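Local coordinates for taurine dioxygenase (Burkholderia ambifaria, PDB 5VN6), which probably oxidises taurine as a metal-dependent dioxygenase of the TauD/TfdA family, with a magnesium ion bound in the metal site of this crystal, at residues L50-Q55 with V256-N261; N137-Y142 with N261-H266; A185-V190 with V200-A205. One frame throughout, in Å; residues are numbered along the deposited sequence.

Interaction 1: L50-Q55 with V256-N261; sequences LFLRDQ and VAIWDN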
loop_
_atom_site.group_PDB
_atom_site.type_symbol
_atom_site.label_atom_id
_atom_site.label_comp_id
_atom_site.label_asym_id
_atom_site.label_seq_id
_atom_site.Cartn_x
_atom_site.Cartn_y
_atom_site.Cartn_z
ATOM N N LEU A 50 1.793 11.124 13.615
ATOM C CA LEU A 50 1.553 12.551 13.428
ATOM C C LEU A 50 2.601 13.125 12.485
ATOM O O LEU A 50 3.772 12.745 12.544
ATOM C CB LEU A 50 1.579 13.315 14.768
ATOM C CG LEU A 50 0.550 12.939 15.841
ATOM C CD1 LEU A 50 0.851 13.661 17.171
ATOM C CD2 LEU A 50 -0.879 13.244 15.360
ATOM N N PHE A 51 2.173 14.038 11.613
ATOM C CA PHE A 51 3.039 14.652 10.617
ATOM C C PHE A 51 3.051 16.165 10.778
ATOM O O PHE A 51 2.029 16.780 11.107
ATOM C CB PHE A 51 2.586 14.302 9.185
ATOM C CG PHE A 51 2.475 12.830 8.934
ATOM C CD1 PHE A 51 3.607 12.062 8.774
ATOM C CD2 PHE A 51 1.228 12.213 8.857
ATOM C CE1 PHE A 51 3.512 10.717 8.549
ATOM C CE2 PHE A 51 1.120 10.866 8.634
ATOM C CZ PHE A 51 2.263 10.105 8.479
ATOM N N LEU A 52 4.210 16.763 10.534
ATOM C CA LEU A 52 4.336 18.210 10.553
ATOM C C LEU A 52 5.225 18.650 9.400
ATOM O O LEU A 52 6.203 17.974 9.071
ATOM C CB LEU A 52 4.921 18.706 11.882
ATOM C CG LEU A 52 4.113 18.442 13.156
ATOM C CD1 LEU A 52 4.428 17.070 13.782
ATOM C CD2 LEU A 52 4.371 19.547 14.147
ATOM N N ARG A 53 4.899 19.792 8.805
ATOM C CA ARG A 53 5.726 20.418 7.781
ATOM C C ARG A 53 6.527 21.556 8.389
ATOM O O ARG A 53 6.188 22.081 9.452
ATOM C CB ARG A 53 4.873 20.967 6.630
ATOM C CG ARG A 53 4.001 19.927 5.918
ATOM C CD ARG A 53 4.826 19.061 4.979
ATOM N NE ARG A 53 3.971 18.250 4.112
ATOM C CZ ARG A 53 4.372 17.144 3.488
ATOM N NH1 ARG A 53 5.620 16.707 3.651
ATOM N NH2 ARG A 53 3.517 16.463 2.731
ATOM N N ASP A 54 7.610 21.920 7.700
ATOM C CA ASP A 54 8.356 23.147 7.974
ATOM C C ASP A 54 8.750 23.263 9.445
ATOM O O ASP A 54 8.576 24.304 10.086
ATOM C CB ASP A 54 7.547 24.355 7.514
ATOM C CG ASP A 54 7.124 24.227 6.081
ATOM O OD1 ASP A 54 8.009 23.926 5.249
ATOM O OD2 ASP A 54 5.914 24.366 5.794
ATOM N N GLN A 55 9.319 22.183 9.972
ATOM C CA GLN A 55 9.808 22.179 11.344
ATOM C C GLN A 55 11.265 22.615 11.303
ATOM O O GLN A 55 12.186 21.794 11.236
ATOM C CB GLN A 55 9.623 20.811 11.986
ATOM C CG GLN A 55 8.164 20.452 12.249
ATOM C CD GLN A 55 7.445 21.528 13.038
ATOM O OE1 GLN A 55 7.696 21.715 14.241
ATOM N NE2 GLN A 55 6.555 22.253 12.368
ATOM N N VAL A 256 8.502 16.279 9.544
ATOM C CA VAL A 256 8.689 15.453 10.730
ATOM C C VAL A 256 7.540 14.457 10.820
ATOM O O VAL A 256 6.385 14.800 10.530
ATOM C CB VAL A 256 8.789 16.326 12.010
ATOM C CG1 VAL A 256 8.786 15.476 13.282
ATOM C CG2 VAL A 256 10.040 17.184 11.970
ATOM N N ALA A 257 7.869 13.211 11.174
ATOM C CA ALA A 257 6.898 12.181 11.530
ATOM C C ALA A 257 7.133 11.773 12.978
ATOM O O ALA A 257 8.281 11.570 13.390
ATOM C CB ALA A 257 7.003 10.941 10.639
ATOM N N ILE A 258 6.052 11.670 13.745
ATOM C CA ILE A 258 6.077 11.119 15.097
ATOM C C ILE A 258 5.137 9.926 15.097
ATOM O O ILE A 258 3.959 10.078 14.757
ATOM C CB ILE A 258 5.605 12.142 16.150
ATOM C CG1 ILE A 258 6.251 13.518 15.953
ATOM C CG2 ILE A 258 5.812 11.586 17.562
ATOM C CD1 ILE A 258 5.459 14.665 16.597
ATOM N N TRP A 259 5.626 8.749 15.499
ATOM C CA TRP A 259 4.728 7.599 15.485
ATOM C C TRP A 259 4.871 6.711 16.712
ATOM O O TRP A 259 5.937 6.624 17.342
ATOM C CB TRP A 259 4.885 6.745 14.214
ATOM C CG TRP A 259 6.153 5.952 14.066
ATOM C CD1 TRP A 259 6.367 4.648 14.437
ATOM C CD2 TRP A 259 7.359 6.391 13.421
ATOM N NE1 TRP A 259 7.653 4.265 14.093
ATOM C CE2 TRP A 259 8.274 5.313 13.460
ATOM C CE3 TRP A 259 7.755 7.599 12.826
ATOM C CZ2 TRP A 259 9.565 5.406 12.921
ATOM C CZ3 TRP A 259 9.032 7.689 12.286
ATOM C CH2 TRP A 259 9.924 6.595 12.342
ATOM N N ASP A 260 3.752 6.049 17.022
ATOM C CA ASP A 260 3.630 5.106 18.127
ATOM C C ASP A 260 3.966 3.728 17.573
ATOM O O ASP A 260 3.143 3.092 16.923
ATOM C CB ASP A 260 2.229 5.181 18.735
ATOM C CG ASP A 260 1.990 4.148 19.864
ATOM O OD1 ASP A 260 2.815 3.237 20.092
ATOM O OD2 ASP A 260 0.957 4.268 20.549
ATOM N N ASN A 261 5.179 3.260 17.861
ATOM C CA ASN A 261 5.678 2.020 17.284
ATOM C C ASN A 261 4.952 0.802 17.832
ATOM O O ASN A 261 4.979 -0.260 17.208
ATOM C CB ASN A 261 7.189 1.936 17.535
ATOM C CG ASN A 261 7.846 0.772 16.824
ATOM O OD1 ASN A 261 7.749 0.640 15.593
ATOM N ND2 ASN A 261 8.576 -0.047 17.584
#

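Interaction 2: N137-Y142 with N261-H266; sequences NMVLAY and NRATQH. With MG (magnesium ion), chain C.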
loop_
_atom_site.group_PDB
_atom_site.type_symbol
_atom_site.label_atom_id
_atom_site.label_comp_id
_atom_site.label_asym_id
_atom_site.label_seq_id
_atom_site.Cartn_x
_atom_site.Cartn_y
_atom_site.Cartn_z
ATOM N N ASN A 137 -2.134 0.704 10.594
ATOM C CA ASN A 137 -2.763 0.688 11.915
ATOM C C ASN A 137 -2.987 -0.771 12.305
ATOM O O ASN A 137 -3.910 -1.421 11.817
ATOM C CB ASN A 137 -4.063 1.488 11.872
ATOM C CG ASN A 137 -4.793 1.526 13.204
ATOM O OD1 ASN A 137 -4.619 0.662 14.065
ATOM N ND2 ASN A 137 -5.634 2.537 13.373
ATOM N N MET A 138 -2.133 -1.309 13.174
ATOM C CA MET A 138 -2.306 -2.710 13.552
ATOM C C MET A 138 -3.328 -2.904 14.671
ATOM O O MET A 138 -3.603 -4.050 15.041
ATOM C CB MET A 138 -0.954 -3.321 13.947
ATOM C CG MET A 138 0.096 -3.181 12.852
ATOM S SD MET A 138 -0.469 -3.672 11.186
ATOM C CE MET A 138 -0.710 -5.440 11.466
ATOM N N VAL A 139 -3.870 -1.822 15.234
ATOM C CA VAL A 139 -5.044 -1.932 16.107
ATOM C C VAL A 139 -6.277 -2.281 15.276
ATOM O O VAL A 139 -7.031 -3.217 15.579
ATOM C CB VAL A 139 -5.249 -0.619 16.890
ATOM C CG1 VAL A 139 -6.616 -0.609 17.636
ATOM C CG2 VAL A 139 -4.068 -0.356 17.863
ATOM N N LEU A 140 -6.480 -1.535 14.195
ATOM C CA LEU A 140 -7.540 -1.843 13.250
ATOM C C LEU A 140 -7.336 -3.214 12.596
ATOM O O LEU A 140 -8.304 -3.952 12.361
ATOM C CB LEU A 140 -7.586 -0.731 12.200
ATOM C CG LEU A 140 -8.833 -0.533 11.381
ATOM C CD1 LEU A 140 -10.024 -0.377 12.354
ATOM C CD2 LEU A 140 -8.629 0.717 10.523
ATOM N N ALA A 141 -6.088 -3.570 12.276
ATOM C CA ALA A 141 -5.859 -4.880 11.669
ATOM C C ALA A 141 -6.319 -6.003 12.590
ATOM O O ALA A 141 -6.903 -6.996 12.128
ATOM C CB ALA A 141 -4.384 -5.059 11.316
ATOM N N TYR A 142 -6.072 -5.866 13.901
ATOM C CA TYR A 142 -6.587 -6.852 14.846
ATOM C C TYR A 142 -8.105 -6.783 14.933
ATOM O O TYR A 142 -8.789 -7.810 14.841
ATOM C CB TYR A 142 -6.008 -6.639 16.252
ATOM C CG TYR A 142 -6.688 -7.617 17.206
ATOM C CD1 TYR A 142 -6.262 -8.947 17.280
ATOM C CD2 TYR A 142 -7.813 -7.254 17.928
ATOM C CE1 TYR A 142 -6.905 -9.870 18.085
ATOM C CE2 TYR A 142 -8.473 -8.178 18.758
ATOM C CZ TYR A 142 -8.010 -9.477 18.827
ATOM O OH TYR A 142 -8.645 -10.412 19.619
ATOM N N ASN A 261 5.179 3.260 17.861
ATOM C CA ASN A 261 5.678 2.020 17.284
ATOM C C ASN A 261 4.952 0.802 17.832
ATOM O O ASN A 261 4.979 -0.260 17.208
ATOM C CB ASN A 261 7.189 1.936 17.535
ATOM C CG ASN A 261 7.846 0.772 16.824
ATOM O OD1 ASN A 261 7.749 0.640 15.593
ATOM N ND2 ASN A 261 8.576 -0.047 17.584
ATOM N N ARG A 262 4.279 0.951 18.969
ATOM C CA ARG A 262 3.573 -0.164 19.575
ATOM C C ARG A 262 2.314 -0.502 18.803
ATOM O O ARG A 262 1.914 -1.671 18.750
ATOM C CB ARG A 262 3.230 0.174 21.031
ATOM C CG ARG A 262 4.422 0.667 21.810
ATOM C CD ARG A 262 3.999 1.390 23.082
ATOM N NE ARG A 262 3.281 2.629 22.796
ATOM C CZ ARG A 262 2.931 3.499 23.734
ATOM N NH1 ARG A 262 3.251 3.265 25.010
ATOM N NH2 ARG A 262 2.273 4.592 23.401
ATOM N N ALA A 263 1.677 0.499 18.203
ATOM C CA ALA A 263 0.393 0.311 17.546
ATOM C C ALA A 263 0.492 0.203 16.034
ATOM O O ALA A 263 -0.523 -0.049 15.390
ATOM C CB ALA A 263 -0.559 1.471 17.899
ATOM N N THR A 264 1.667 0.412 15.450
ATOM C CA THR A 264 1.804 0.536 14.007
ATOM C C THR A 264 2.910 -0.356 13.459
ATOM O O THR A 264 3.774 -0.848 14.190
ATOM C CB THR A 264 2.124 1.987 13.597
ATOM O OG1 THR A 264 3.412 2.354 14.124
ATOM C CG2 THR A 264 1.069 2.940 14.131
ATOM N N GLN A 265 2.879 -0.530 12.141
ATOM C CA GLN A 265 4.054 -0.908 11.374
ATOM C C GLN A 265 4.323 0.204 10.366
ATOM O O GLN A 265 3.453 1.035 10.094
ATOM C CB GLN A 265 3.854 -2.267 10.679
ATOM C CG GLN A 265 3.447 -3.340 11.663
ATOM C CD GLN A 265 3.309 -4.698 11.062
ATOM O OE1 GLN A 265 3.666 -4.937 9.900
ATOM N NE2 GLN A 265 2.775 -5.618 11.851
ATOM N N HIS A 266 5.547 0.253 9.838
ATOM C CA HIS A 266 5.858 1.214 8.793
ATOM C C HIS A 266 6.655 0.533 7.684
ATOM O O HIS A 266 7.132 -0.598 7.828
ATOM C CB HIS A 266 6.594 2.440 9.334
ATOM C CG HIS A 266 7.883 2.120 10.011
ATOM N ND1 HIS A 266 7.963 1.852 11.360
ATOM C CD2 HIS A 266 9.148 2.051 9.532
ATOM C CE1 HIS A 266 9.223 1.611 11.680
ATOM N NE2 HIS A 266 9.963 1.738 10.591
HETATM MG MG MG C . 11.989 1.204 10.631
#

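Interaction 3: A185-V190 with V200-A205; sequences AEHPVV and VLYVNA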
loop_
_atom_site.group_PDB
_atom_site.type_symbol
_atom_site.label_atom_id
_atom_site.label_comp_id
_atom_site.label_asym_id
_atom_site.label_seq_id
_atom_site.Cartn_x
_atom_site.Cartn_y
_atom_site.Cartn_z
ATOM N N ALA A 185 13.460 -12.780 20.070
ATOM C CA ALA A 185 12.553 -12.387 21.138
ATOM C C ALA A 185 11.159 -12.957 20.898
ATOM O O ALA A 185 10.593 -12.821 19.806
ATOM C CB ALA A 185 12.495 -10.862 21.259
ATOM N N GLU A 186 10.601 -13.582 21.927
ATOM C CA GLU A 186 9.224 -14.047 21.876
ATOM C C GLU A 186 8.311 -12.936 22.376
ATOM O O GLU A 186 8.591 -12.312 23.409
ATOM C CB GLU A 186 9.034 -15.299 22.730
ATOM C CG GLU A 186 7.594 -15.776 22.777
ATOM C CD GLU A 186 7.447 -17.143 23.435
ATOM O OE1 GLU A 186 7.998 -18.128 22.904
ATOM O OE2 GLU A 186 6.808 -17.217 24.513
ATOM N N HIS A 187 7.224 -12.702 21.653
ATOM C CA HIS A 187 6.228 -11.688 21.975
ATOM C C HIS A 187 4.835 -12.266 21.798
ATOM O O HIS A 187 4.629 -13.142 20.950
ATOM C CB HIS A 187 6.364 -10.455 21.070
ATOM C CG HIS A 187 7.668 -9.744 21.228
ATOM N ND1 HIS A 187 8.059 -9.176 22.419
ATOM C CD2 HIS A 187 8.673 -9.517 20.354
ATOM C CE1 HIS A 187 9.254 -8.631 22.275
ATOM N NE2 HIS A 187 9.639 -8.807 21.022
ATOM N N PRO A 188 3.854 -11.774 22.551
ATOM C CA PRO A 188 2.469 -12.162 22.269
ATOM C C PRO A 188 2.102 -11.767 20.844
ATOM O O PRO A 188 2.479 -10.695 20.363
ATOM C CB PRO A 188 1.652 -11.360 23.288
ATOM C CG PRO A 188 2.533 -10.180 23.627
ATOM C CD PRO A 188 3.936 -10.723 23.580
ATOM N N VAL A 189 1.357 -12.652 20.178
ATOM C CA VAL A 189 0.837 -12.361 18.845
ATOM C C VAL A 189 -0.231 -11.279 18.919
ATOM O O VAL A 189 -0.332 -10.421 18.033
ATOM C CB VAL A 189 0.302 -13.651 18.199
ATOM C CG1 VAL A 189 -0.541 -13.336 16.958
ATOM C CG2 VAL A 189 1.463 -14.592 17.848
ATOM N N VAL A 190 -1.032 -11.293 19.978
ATOM C CA VAL A 190 -2.016 -10.253 20.251
ATOM C C VAL A 190 -1.453 -9.434 21.396
ATOM O O VAL A 190 -1.393 -9.914 22.535
ATOM C CB VAL A 190 -3.384 -10.841 20.618
ATOM C CG1 VAL A 190 -4.402 -9.734 20.859
ATOM C CG2 VAL A 190 -3.837 -11.812 19.561
ATOM N N VAL A 200 -3.434 -5.117 19.715
ATOM C CA VAL A 200 -2.594 -4.870 18.552
ATOM C C VAL A 200 -2.226 -6.216 17.940
ATOM O O VAL A 200 -1.757 -7.109 18.648
ATOM C CB VAL A 200 -1.321 -4.089 18.935
ATOM C CG1 VAL A 200 -0.513 -3.710 17.670
ATOM C CG2 VAL A 200 -1.678 -2.866 19.759
ATOM N N LEU A 201 -2.430 -6.361 16.636
ATOM C CA LEU A 201 -1.873 -7.515 15.941
ATOM C C LEU A 201 -0.362 -7.332 15.830
ATOM O O LEU A 201 0.121 -6.486 15.065
ATOM C CB LEU A 201 -2.534 -7.699 14.577
ATOM C CG LEU A 201 -1.997 -8.859 13.731
ATOM C CD1 LEU A 201 -2.102 -10.213 14.472
ATOM C CD2 LEU A 201 -2.707 -8.907 12.357
ATOM N N TYR A 202 0.386 -8.137 16.590
ATOM C CA TYR A 202 1.812 -7.904 16.796
ATOM C C TYR A 202 2.697 -9.000 16.195
ATOM O O TYR A 202 3.522 -9.609 16.889
ATOM C CB TYR A 202 2.075 -7.743 18.310
ATOM C CG TYR A 202 3.377 -7.046 18.592
ATOM C CD1 TYR A 202 4.390 -7.683 19.292
ATOM C CD2 TYR A 202 3.602 -5.743 18.133
ATOM C CE1 TYR A 202 5.593 -7.058 19.535
ATOM C CE2 TYR A 202 4.807 -5.116 18.354
ATOM C CZ TYR A 202 5.800 -5.786 19.069
ATOM O OH TYR A 202 7.004 -5.184 19.317
ATOM N N VAL A 203 2.552 -9.239 14.895
ATOM C CA VAL A 203 3.514 -9.994 14.101
ATOM C C VAL A 203 3.828 -9.171 12.855
ATOM O O VAL A 203 2.983 -8.425 12.355
ATOM C CB VAL A 203 2.993 -11.401 13.727
ATOM C CG1 VAL A 203 2.887 -12.277 14.996
ATOM C CG2 VAL A 203 1.618 -11.308 12.984
ATOM N N ASN A 204 5.057 -9.284 12.365
ATOM C CA ASN A 204 5.490 -8.460 11.237
ATOM C C ASN A 204 6.613 -9.189 10.499
ATOM O O ASN A 204 6.865 -10.377 10.734
ATOM C CB ASN A 204 5.900 -7.052 11.711
ATOM C CG ASN A 204 7.218 -7.032 12.486
ATOM O OD1 ASN A 204 8.288 -7.015 11.890
ATOM N ND2 ASN A 204 7.137 -6.969 13.812
ATOM N N ALA A 205 7.310 -8.457 9.614
ATOM C CA ALA A 205 8.336 -9.062 8.766
ATOM C C ALA A 205 9.442 -9.716 9.588
ATOM O O ALA A 205 10.081 -10.662 9.121
ATOM C CB ALA A 205 8.931 -8.016 7.813
HETATM O O HOH W 1 4.478 -11.903 18.292
#

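Interaction 1: L50-Q55 with V256-N261
Leu50, Phe51 and Leu52 pair antiparallel with Ile258, Ala257 and Val256, the strand axes 4.8 Å apart and their directions 169° from one another. Leu50 with Ile258 and Leu52 with Val256 are hydrogen-bonded pairs, each closed by two N-H to O=C bonds; the shortest, Leu50 N to Ile258 O, measures 2.7 Å and is nearly straight at 169°. Between them Phe51 and Ala257 form the non-hydrogen-bonded pair, where Phe51 CA donates a C-H...O contact to Val256 O and Ala257 CA another to Leu50 O. On the face of Phe51 and Ala257, the ring atom CD1 of Phe51 comes obliquely to Ala257 CB at 4.0 Å. On the face of Leu50, Leu52, Val256 and Ile258, the methyl CD1 of Leu52 meets CD1 of Ile258 at 3.8 Å, the two side chains crossing at a slant. Beyond the strand end, Gln55 lays its CB 3.7 Å from Val256 CG2, the two side chains nearly perpendicular. Its chain then bends at chi2 (-53°); NE2 turns back to Arg53 O at 2.9 Å, close to the amide plane, and donates also to Val25 O, while OE1 accepts from Leu27 N, which fixes the amide's rotation. The pair lies inside the larger mixed sheet of the cupin-type fold, between strands 20-23 and 118-125, and helix 34-47 packs on Leu50 through Ile40, Gln43 and Leu44.

Interaction 2: N137-Y142 with N261-H266
Met138, in the first turn of helix 138-143, packs on Gln265 and Ala263 where strand 133-137 runs out of the smaller antiparallel sheet of this cupin-type fold. Asn137 is the last strand residue, a non-hydrogen-bonded partner of Thr264, and also the N-cap: its OD1 takes Leu140 N at 2.9 Å, the donor standing well above the carbonyl plane, and Val139 N more weakly. The tight part lies around Met138. Its N-H gives the one hydrogen bond between the segments, to Ala263 O at 3.0 Å, bent to 144° at the hydrogen, with the donor in the carbonyl plane. Bends at chi2 (-48°) and chi3 (-66°) curl the thioether against the extended chain of Gln265: Met138 CG meets Gln265 CG at 3.6 Å, and Met138 SD lies over the face of the Gln265 amide, whose polar partner is Val203. The looser side is marked by Val139, a partly exposed residue whose one side-chain approach to this segment is CG2 to Ala263 CB at 4.0 Å; it packs also on Val200 of strand 199-201. One residue beyond Gln265, His266 binds the magnesium ion together with His106 and Asp108, so this strand carries both the helix packing and a metal ligand. Over the same face of the amide as the sulfur, the methyl carbon CE of Met138 comes to 3.5 Å from Gln265 NE2.

Interaction 3: A185-V190 with V200-A205
Tyr202 directs a ring edge at the face of His187 in an offset edge-to-face pair, with centroids 5.6 Å apart and planes turned by 76°. The leading atom is Tyr202 CE1, 3.8 Å from His187 CG, and His187 CB lies beside the same edge, in the tyrosine plane. CG of Tyr202 is anti to the backbone nitrogen (chi1 -160°), which extends the ring from just past the end of strand 199-201 across to the 185-190 segment; on the way, Tyr202 CB passes 3.6 Å from Pro188 O, and that carbonyl sits at the ring edge. His187 turns its CG anti to its own carbonyl carbon, which sets the imidazole beside the Tyr202 edge, and the ring also makes an edge-to-face pair with His160. Aliphatic packing continues farther along the hairpin. Val189 sends CG2 to within 3.9 Å of CG1 of Val203, the two side chains meeting at a slant, with CG1 of Val189 only slightly farther from the same methyl. Leu236 of helix 228-237 touches both valines.

Backbone bonding is sparse because the hairpin strands 185-192 and 199-201 diverge here. Val190 and Leu201 form a non-hydrogen-bonded pair, and next to it comes the one backbone hydrogen bond between the segments, Tyr202 N to Val189 O, 2.8 Å long and 163° at the hydrogen. Where the chains splay apart, a water sits 2.9 Å from both His187 O and Tyr202 O and can link the two carbonyls. His187 NE2 has weak hydrogen bonds to Ser110 O and Arg112 O. With so little direct backbone bonding, the position of the Tyr202 ring probably rests largely on its packing against His187 and on a cation-pi contact with Arg191.

Interactions 1 and 2 share Asn261, at the turn between strands 256-260 and 264-268, and touch where Trp259 NE1 lies 3.7 Å from His266 ND1, behind the metal ligand. Interactions 2 and 3 have centres about 10 Å apart and are probably tied by two hydrogen bonds, Gln265 NE2 to Val203 O at 2.9 Å and Leu201 N to Met138 O at 3.0 Å. Interactions 1 and 3 do not touch; their centres are about 24 Å apart, on opposite sides of the chain's centre. Interaction 2 thus bridges the larger sheet and the hairpin. It supplies His266 to the magnesium site, whereas the side chains of Ala257 and Tyr202 stand about 11 and 12 Å from the ion.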